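Local coordinates for protein 8-amino-8-demethylriboflavin N,N-dimethyltransferase (Streptomyces davawensis, PDB 4D7K) that transfers two methyl groups from S-adenosyl methionine to 8-amino-8-demethylriboflavin, completing the biosynthesis of the antibiotic roseoflavin, at residues L281-S286 and I340-T345. Residues are numbered along the deposited sequence; the frame is centred on the assembly and turned at random.
Sequences LLILDS and IECRGT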
loop_
_atom_site.group_PDB
_atom_site.type_symbol
_atom_site.label_atom_id
_atom_site.label_comp_id
_atom_site.label_asym_id
_atom_site.label_seq_id
_atom_site.Cartn_x
_atom_site.Cartn_y
_atom_site.Cartn_z
ATOM N N LEU A 281 -36.417 -2.249 12.961
ATOM C CA LEU A 281 -35.575 -1.377 12.157
ATOM C C LEU A 281 -34.147 -1.893 12.270
ATOM O O LEU A 281 -33.589 -1.940 13.363
ATOM C CB LEU A 281 -35.669 0.077 12.625
ATOM C CG LEU A 281 -34.637 1.061 12.066
ATOM C CD1 LEU A 281 -34.691 1.117 10.546
ATOM C CD2 LEU A 281 -34.851 2.444 12.659
ATOM N N LEU A 282 -33.569 -2.306 11.147
ATOM C CA LEU A 282 -32.210 -2.839 11.145
ATOM C C LEU A 282 -31.242 -1.834 10.535
ATOM O O LEU A 282 -31.329 -1.525 9.348
ATOM C CB LEU A 282 -32.147 -4.162 10.377
ATOM C CG LEU A 282 -33.236 -5.194 10.689
ATOM C CD1 LEU A 282 -33.082 -6.406 9.790
ATOM C CD2 LEU A 282 -33.215 -5.602 12.163
ATOM N N ILE A 283 -30.326 -1.318 11.347
ATOM C CA ILE A 283 -29.350 -0.361 10.848
ATOM C C ILE A 283 -28.002 -1.036 10.629
ATOM O O ILE A 283 -27.391 -1.562 11.557
ATOM C CB ILE A 283 -29.182 0.836 11.800
ATOM C CG1 ILE A 283 -30.535 1.505 12.051
ATOM C CG2 ILE A 283 -28.205 1.845 11.214
ATOM C CD1 ILE A 283 -30.457 2.742 12.918
ATOM N N LEU A 284 -27.551 -1.023 9.383
ATOM C CA LEU A 284 -26.300 -1.663 9.013
ATOM C C LEU A 284 -25.192 -0.617 8.958
ATOM O O LEU A 284 -25.251 0.322 8.168
ATOM C CB LEU A 284 -26.442 -2.386 7.669
ATOM C CG LEU A 284 -27.093 -3.779 7.641
ATOM C CD1 LEU A 284 -28.475 -3.796 8.272
ATOM C CD2 LEU A 284 -27.171 -4.296 6.216
ATOM N N ASP A 285 -24.188 -0.776 9.813
ATOM C CA ASP A 285 -23.125 0.212 9.917
ATOM C C ASP A 285 -21.933 -0.351 10.679
ATOM O O ASP A 285 -21.991 -1.458 11.215
ATOM C CB ASP A 285 -23.641 1.479 10.612
ATOM C CG ASP A 285 -22.836 2.721 10.258
ATOM O OD1 ASP A 285 -21.765 2.592 9.628
ATOM O OD2 ASP A 285 -23.274 3.834 10.620
ATOM N N SER A 286 -20.847 0.413 10.706
ATOM C CA SER A 286 -19.731 0.124 11.591
ATOM C C SER A 286 -19.932 0.910 12.882
ATOM O O SER A 286 -20.180 2.116 12.848
ATOM C CB SER A 286 -18.399 0.485 10.933
ATOM O OG SER A 286 -17.311 0.180 11.786
ATOM N N ILE A 340 -27.486 -3.387 13.662
ATOM C CA ILE A 340 -28.136 -2.795 14.821
ATOM C C ILE A 340 -29.622 -3.111 14.779
ATOM O O ILE A 340 -30.353 -2.557 13.967
ATOM C CB ILE A 340 -27.937 -1.267 14.877
ATOM C CG1 ILE A 340 -26.450 -0.915 14.809
ATOM C CG2 ILE A 340 -28.564 -0.690 16.141
ATOM C CD1 ILE A 340 -26.172 0.580 14.840
ATOM N N GLU A 341 -30.067 -4.015 15.642
ATOM C CA GLU A 341 -31.476 -4.383 15.677
ATOM C C GLU A 341 -32.248 -3.453 16.608
ATOM O O GLU A 341 -31.973 -3.398 17.807
ATOM C CB GLU A 341 -31.640 -5.838 16.115
ATOM C CG GLU A 341 -33.070 -6.334 16.063
ATOM C CD GLU A 341 -33.231 -7.705 16.685
ATOM O OE1 GLU A 341 -32.204 -8.367 16.938
ATOM O OE2 GLU A 341 -34.385 -8.118 16.928
ATOM N N CYS A 342 -33.211 -2.724 16.051
ATOM C CA CYS A 342 -33.974 -1.742 16.823
ATOM C C CYS A 342 -35.455 -2.085 16.888
ATOM O O CYS A 342 -36.040 -2.562 15.916
ATOM C CB CYS A 342 -33.805 -0.343 16.227
ATOM S SG CYS A 342 -32.099 0.206 16.084
ATOM N N ARG A 343 -36.062 -1.817 18.037
ATOM C CA ARG A 343 -37.464 -2.130 18.258
ATOM C C ARG A 343 -38.235 -0.879 18.660
ATOM O O ARG A 343 -37.703 -0.012 19.355
ATOM C CB ARG A 343 -37.596 -3.211 19.332
ATOM C CG ARG A 343 -39.011 -3.629 19.674
ATOM C CD ARG A 343 -38.980 -4.669 20.778
ATOM N NE ARG A 343 -38.032 -4.295 21.824
ATOM C CZ ARG A 343 -37.509 -5.144 22.702
ATOM N NH1 ARG A 343 -37.835 -6.428 22.663
ATOM N NH2 ARG A 343 -36.651 -4.707 23.614
ATOM N N GLY A 344 -39.482 -0.783 18.217
ATOM C CA GLY A 344 -40.339 0.314 18.621
ATOM C C GLY A 344 -40.763 0.143 20.065
ATOM O O GLY A 344 -41.224 -0.930 20.460
ATOM N N THR A 345 -40.600 1.197 20.857
ATOM C CA THR A 345 -40.965 1.163 22.270
ATOM C C THR A 345 -42.473 1.028 22.454
ATOM O O THR A 345 -43.186 2.025 22.571
ATOM C CB THR A 345 -40.479 2.425 23.010
ATOM O OG1 THR A 345 -41.054 3.590 22.401
ATOM C CG2 THR A 345 -38.964 2.527 22.956
#
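Ile283 and Ile340 trade both of their backbone hydrogen bonds: Ile283 N to Ile340 O spans 2.9 Å and Ile340 N to Ile283 O 2.8 Å. Leu281 and Cys342 form the second hydrogen-bonded pair, where the bond from Cys342 N to Leu281 O (2.8 Å) is the more bent, with 144° at the hydrogen. Between them, in the non-hydrogen-bonded pair Leu282–Glu341, Leu282 CA sends a CA-H...O contact to Ile340 O at 3.4 Å. On the face carrying Leu281, Ile283, Ile340 and Cys342, the branched carbons Ile283 CB and Ile340 CB meet at 3.9 Å, and Ile283 CD1 lies 4.4 Å from Cys342 SG, a looser apolar contact. This register joins strand 280-285 to strand 337-344, the antiparallel member of the seven-stranded 3-2-1-4-5-7-6 sheet of class I SAM-dependent methyltransferases. On the opposite face, Leu282 and Glu341 lie side by side, pointing the same way, Leu282 CD2 touching Glu341 CG at 4.0 Å. With CG anti to the backbone N (chi1 -175°) and the chain extended, buried Glu341 OE2 forms salt bridges with Arg178 and Arg280, and OE1 a hydrogen bond with His331, which probably favours the ionised carboxylate. Trp316 and Leu320 of helix 313-322 cover the isoleucine–cysteine side; Phe174 packs on Leu282 and Glu341.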